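Local structure of spherulin-4 (Aspergillus clavatus, 5C5G) at residues I30-N43 with I62-Y76. The protein is a fungal glycoside hydrolase that probably acts on galactosaminogalactan, a polysaccharide whose biosynthesis requires the related enzyme of Aspergillus fumigatus. Sequence-based numbering, arbitrary orientation.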
# COMPACT_ATOMS: atom_id res chain seq x y z
N ILE A 30 -15.24 0.30 -2.32
CA ILE A 30 -15.01 -1.14 -2.34
C ILE A 30 -16.30 -1.86 -2.74
O ILE A 30 -16.28 -2.79 -3.55
CB ILE A 30 -14.53 -1.66 -0.97
CG1 ILE A 30 -13.12 -1.17 -0.69
CG2 ILE A 30 -14.60 -3.20 -0.91
CD1 ILE A 30 -12.71 -1.32 0.78
N SER A 31 -17.41 -1.42 -2.16
CA SER A 31 -18.72 -2.01 -2.42
C SER A 31 -19.21 -1.69 -3.83
O SER A 31 -19.81 -2.53 -4.50
CB SER A 31 -19.72 -1.50 -1.38
OG SER A 31 -21.00 -2.05 -1.64
N LYS A 32 -18.94 -0.47 -4.29
CA LYS A 32 -19.39 -0.05 -5.62
C LYS A 32 -18.62 -0.76 -6.73
O LYS A 32 -19.15 -0.95 -7.82
CB LYS A 32 -19.22 1.47 -5.76
CG LYS A 32 -19.62 2.02 -7.11
CD LYS A 32 -19.40 3.51 -7.20
CE LYS A 32 -19.72 4.02 -8.60
NZ LYS A 32 -19.28 5.43 -8.80
N HIS A 33 -17.37 -1.12 -6.46
CA HIS A 33 -16.48 -1.68 -7.48
C HIS A 33 -15.91 -3.03 -7.06
O HIS A 33 -14.71 -3.15 -6.78
CB HIS A 33 -15.32 -0.72 -7.75
CG HIS A 33 -15.75 0.63 -8.21
ND1 HIS A 33 -16.25 0.88 -9.47
CD2 HIS A 33 -15.71 1.83 -7.58
CE1 HIS A 33 -16.51 2.17 -9.59
NE2 HIS A 33 -16.18 2.77 -8.46
N PRO A 34 -16.77 -4.06 -7.01
CA PRO A 34 -16.28 -5.38 -6.58
C PRO A 34 -15.24 -5.96 -7.52
O PRO A 34 -14.50 -6.85 -7.13
CB PRO A 34 -17.55 -6.24 -6.58
CG PRO A 34 -18.50 -5.54 -7.48
CD PRO A 34 -18.20 -4.07 -7.32
N ASP A 35 -15.18 -5.45 -8.75
CA ASP A 35 -14.20 -5.90 -9.74
C ASP A 35 -12.81 -5.27 -9.56
O ASP A 35 -11.87 -5.70 -10.21
CB ASP A 35 -14.73 -5.60 -11.14
CG ASP A 35 -14.99 -4.12 -11.36
OD1 ASP A 35 -15.64 -3.49 -10.50
OD2 ASP A 35 -14.54 -3.58 -12.39
N VAL A 36 -12.69 -4.25 -8.73
CA VAL A 36 -11.42 -3.59 -8.45
C VAL A 36 -10.81 -4.24 -7.23
O VAL A 36 -11.51 -4.51 -6.25
CB VAL A 36 -11.61 -2.08 -8.21
CG1 VAL A 36 -10.33 -1.43 -7.72
CG2 VAL A 36 -12.07 -1.43 -9.49
N ASN A 37 -9.51 -4.52 -7.28
CA ASN A 37 -8.77 -5.02 -6.12
C ASN A 37 -8.12 -3.89 -5.37
O ASN A 37 -7.49 -3.01 -5.99
CB ASN A 37 -7.72 -6.03 -6.58
CG ASN A 37 -8.35 -7.25 -7.19
OD1 ASN A 37 -9.35 -7.76 -6.68
ND2 ASN A 37 -7.79 -7.72 -8.30
N PHE A 38 -8.26 -3.92 -4.05
CA PHE A 38 -7.77 -2.88 -3.17
C PHE A 38 -6.72 -3.47 -2.24
O PHE A 38 -6.96 -4.48 -1.58
CB PHE A 38 -8.90 -2.30 -2.32
CG PHE A 38 -9.95 -1.55 -3.10
CD1 PHE A 38 -10.97 -2.23 -3.74
CD2 PHE A 38 -9.93 -0.18 -3.16
CE1 PHE A 38 -11.94 -1.54 -4.45
CE2 PHE A 38 -10.90 0.50 -3.88
CZ PHE A 38 -11.91 -0.18 -4.51
N THR A 39 -5.56 -2.83 -2.19
CA THR A 39 -4.51 -3.17 -1.24
C THR A 39 -4.56 -2.09 -0.18
O THR A 39 -4.30 -0.93 -0.51
CB THR A 39 -3.14 -3.17 -1.90
OG1 THR A 39 -3.14 -4.15 -2.94
CG2 THR A 39 -2.06 -3.50 -0.89
N VAL A 40 -4.88 -2.44 1.06
CA VAL A 40 -5.18 -1.44 2.07
C VAL A 40 -4.21 -1.60 3.23
O VAL A 40 -4.20 -2.63 3.90
CB VAL A 40 -6.62 -1.59 2.54
CG1 VAL A 40 -6.95 -0.59 3.64
CG2 VAL A 40 -7.59 -1.45 1.37
N VAL A 41 -3.39 -0.59 3.47
CA VAL A 41 -2.44 -0.64 4.57
C VAL A 41 -3.08 -0.02 5.80
O VAL A 41 -3.51 1.13 5.76
CB VAL A 41 -1.16 0.13 4.26
CG1 VAL A 41 -0.18 -0.00 5.39
CG2 VAL A 41 -0.56 -0.37 2.94
N ILE A 42 -3.11 -0.76 6.88
CA ILE A 42 -3.59 -0.19 8.14
C ILE A 42 -2.40 -0.06 9.09
O ILE A 42 -1.40 -0.79 9.01
CB ILE A 42 -4.77 -0.95 8.72
CG1 ILE A 42 -4.41 -2.39 8.88
CG2 ILE A 42 -6.03 -0.83 7.80
CD1 ILE A 42 -3.76 -2.74 10.19
N ASN A 43 -2.52 0.90 9.98
CA ASN A 43 -1.38 1.42 10.70
C ASN A 43 -1.83 2.04 12.01
O ASN A 43 -1.97 3.25 12.12
CB ASN A 43 -0.69 2.44 9.80
CG ASN A 43 0.55 3.02 10.40
OD1 ASN A 43 1.05 2.53 11.41
ND2 ASN A 43 1.06 4.07 9.78
N ILE A 62 -11.69 -2.90 11.29
CA ILE A 62 -10.88 -3.78 10.47
C ILE A 62 -11.66 -4.97 9.93
O ILE A 62 -11.59 -5.25 8.74
CB ILE A 62 -9.60 -4.22 11.20
CG1 ILE A 62 -8.62 -3.04 11.24
CG2 ILE A 62 -8.96 -5.44 10.54
CD1 ILE A 62 -7.50 -3.22 12.24
N PRO A 63 -12.42 -5.69 10.78
CA PRO A 63 -13.17 -6.83 10.25
C PRO A 63 -14.18 -6.47 9.16
O PRO A 63 -14.46 -7.30 8.29
CB PRO A 63 -13.88 -7.38 11.50
CG PRO A 63 -12.99 -7.00 12.61
CD PRO A 63 -12.51 -5.63 12.25
N LYS A 64 -14.72 -5.26 9.21
CA LYS A 64 -15.64 -4.82 8.17
C LYS A 64 -14.96 -4.76 6.81
O LYS A 64 -15.53 -5.18 5.80
CB LYS A 64 -16.25 -3.46 8.51
CG LYS A 64 -17.16 -3.52 9.72
CD LYS A 64 -17.44 -2.14 10.32
CE LYS A 64 -18.05 -1.19 9.31
NZ LYS A 64 -18.24 0.16 9.90
N LEU A 65 -13.73 -4.26 6.77
CA LEU A 65 -12.99 -4.21 5.51
C LEU A 65 -12.54 -5.60 5.11
O LEU A 65 -12.58 -5.95 3.93
CB LEU A 65 -11.77 -3.29 5.59
CG LEU A 65 -12.02 -1.80 5.83
CD1 LEU A 65 -10.70 -1.06 5.76
CD2 LEU A 65 -13.02 -1.21 4.85
N ALA A 66 -12.08 -6.38 6.08
CA ALA A 66 -11.58 -7.72 5.81
C ALA A 66 -12.65 -8.62 5.22
O ALA A 66 -12.34 -9.59 4.54
CB ALA A 66 -11.02 -8.33 7.08
N SER A 67 -13.92 -8.30 5.47
CA SER A 67 -15.03 -9.11 4.97
C SER A 67 -15.21 -9.04 3.46
O SER A 67 -15.90 -9.87 2.88
CB SER A 67 -16.33 -8.68 5.66
OG SER A 67 -16.82 -7.46 5.14
N TYR A 68 -14.61 -8.04 2.81
CA TYR A 68 -14.74 -7.90 1.35
C TYR A 68 -13.66 -8.69 0.65
O TYR A 68 -12.47 -8.53 0.93
CB TYR A 68 -14.62 -6.43 0.96
CG TYR A 68 -15.82 -5.61 1.36
CD1 TYR A 68 -16.91 -5.50 0.52
CD2 TYR A 68 -15.85 -4.93 2.56
CE1 TYR A 68 -18.01 -4.75 0.87
CE2 TYR A 68 -16.94 -4.17 2.92
CZ TYR A 68 -18.02 -4.08 2.08
OH TYR A 68 -19.13 -3.34 2.43
N GLU A 69 -14.06 -9.51 -0.31
CA GLU A 69 -13.13 -10.41 -0.98
C GLU A 69 -12.13 -9.68 -1.86
O GLU A 69 -11.07 -10.21 -2.16
CB GLU A 69 -13.91 -11.42 -1.82
N ASN A 70 -12.47 -8.46 -2.28
CA ASN A 70 -11.58 -7.66 -3.13
C ASN A 70 -10.67 -6.73 -2.36
O ASN A 70 -10.03 -5.86 -2.94
CB ASN A 70 -12.36 -6.88 -4.20
CG ASN A 70 -13.40 -5.93 -3.61
OD1 ASN A 70 -14.01 -6.21 -2.58
ND2 ASN A 70 -13.63 -4.82 -4.29
N VAL A 71 -10.58 -6.94 -1.05
CA VAL A 71 -9.68 -6.18 -0.20
C VAL A 71 -8.56 -7.09 0.30
O VAL A 71 -8.82 -8.22 0.72
CB VAL A 71 -10.43 -5.64 1.04
CG1 VAL A 71 -9.48 -5.11 2.12
CG2 VAL A 71 -11.42 -4.57 0.61
N ARG A 72 -7.35 -6.57 0.27
CA ARG A 72 -6.21 -7.22 0.91
C ARG A 72 -5.60 -6.26 1.89
O ARG A 72 -4.93 -5.29 1.50
CB ARG A 72 -5.17 -7.64 -0.13
CG ARG A 72 -5.64 -8.73 -1.08
CD ARG A 72 -5.94 -10.04 -0.34
NE ARG A 72 -6.41 -11.08 -1.26
CZ ARG A 72 -7.68 -11.28 -1.59
NH1 ARG A 72 -8.01 -12.24 -2.44
NH2 ARG A 72 -8.63 -10.51 -1.07
N LEU A 73 -5.86 -6.50 3.17
CA LEU A 73 -5.30 -5.69 4.23
C LEU A 73 -3.86 -6.08 4.49
O LEU A 73 -3.52 -7.26 4.51
CB LEU A 73 -6.07 -5.88 5.53
CG LEU A 73 -7.50 -5.38 5.52
CD1 LEU A 73 -8.21 -5.78 6.79
CD2 LEU A 73 -7.58 -3.89 5.37
N LEU A 74 -3.04 -5.07 4.74
CA LEU A 74 -1.65 -5.26 5.13
C LEU A 74 -1.38 -4.51 6.42
O LEU A 74 -1.87 -3.39 6.61
CB LEU A 74 -0.69 -4.71 4.07
CG LEU A 74 -0.88 -5.21 2.63
CD1 LEU A 74 0.15 -4.53 1.73
CD2 LEU A 74 -0.73 -6.69 2.50
N GLY A 75 -0.56 -5.09 7.27
CA GLY A 75 -0.12 -4.40 8.47
C GLY A 75 1.14 -3.57 8.22
O GLY A 75 2.12 -4.10 7.70
N TYR A 76 1.12 -2.30 8.62
CA TYR A 76 2.29 -1.42 8.52
C TYR A 76 3.36 -1.81 9.53
O TYR A 76 3.07 -1.93 10.72
CB TYR A 76 1.84 0.02 8.78
CG TYR A 76 2.93 1.05 8.78
CD1 TYR A 76 3.81 1.17 9.85
CD2 TYR A 76 3.05 1.96 7.74
CE1 TYR A 76 4.80 2.12 9.86
CE2 TYR A 76 4.04 2.92 7.74
CZ TYR A 76 4.92 2.99 8.80
OH TYR A 76 5.92 3.94 8.81
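Strands 38-42 and 71-76 pair in parallel, their axes 28° apart, with Phe38 opposite Val71 and Ile42 opposite Gly75. Six backbone hydrogen bonds establish this register, running from Phe38 N to Asn70 O (2.9 Å) up to Tyr76 N to Ile42 O (3.0 Å).

At the N-terminal end of the strands, Asn70 ties its own turn to the chain leaving helix 24-32. Its CG sits between the backbone N and carbonyl carbon (chi1 58°), which carries the amide across to Val36: ND2 donates to Val36 O at 2.9 Å, with the acceptor close to the amide plane. A second, weak bond joins the same ND2 to Ile30 O. Ile30, on helix 24-32, packs against both Tyr68 and Val71: CG2 lies over one face of the Tyr68 ring, 3.9 Å from its centroid and 28° off the normal, whereas CD1 meets Val71 CG2 at 3.5 Å. Tyr68 OH hydrogen-bonds to Glu27 on that same helix.

The sheet face bearing Val40 and Leu73 turns to the helices; Leu73 CD2 reaches Val40 CB at 3.8 Å. On the other face, Thr39 CG2 touches Leu74 CD1 at 3.6 Å, while Thr39 OG1 hydrogen-bonds to Glu227. At the C-terminal end the Asn43 amide covers one face of the Tyr76 ring, ND2 offset toward its rim, and Asn43 OD1 is hydrogen-bonded to Gly47 N.

With helix 56-66 between them, these strands form a right-handed beta-alpha-beta unit of the eight-stranded TIM barrel. Its C-terminal end delivers Tyr76, whose OH hydrogen-bonds to Asp116, to the N-acetyl-D-galactosamine site, unoccupied by sugar here, which also includes Tyr15 and Glu172.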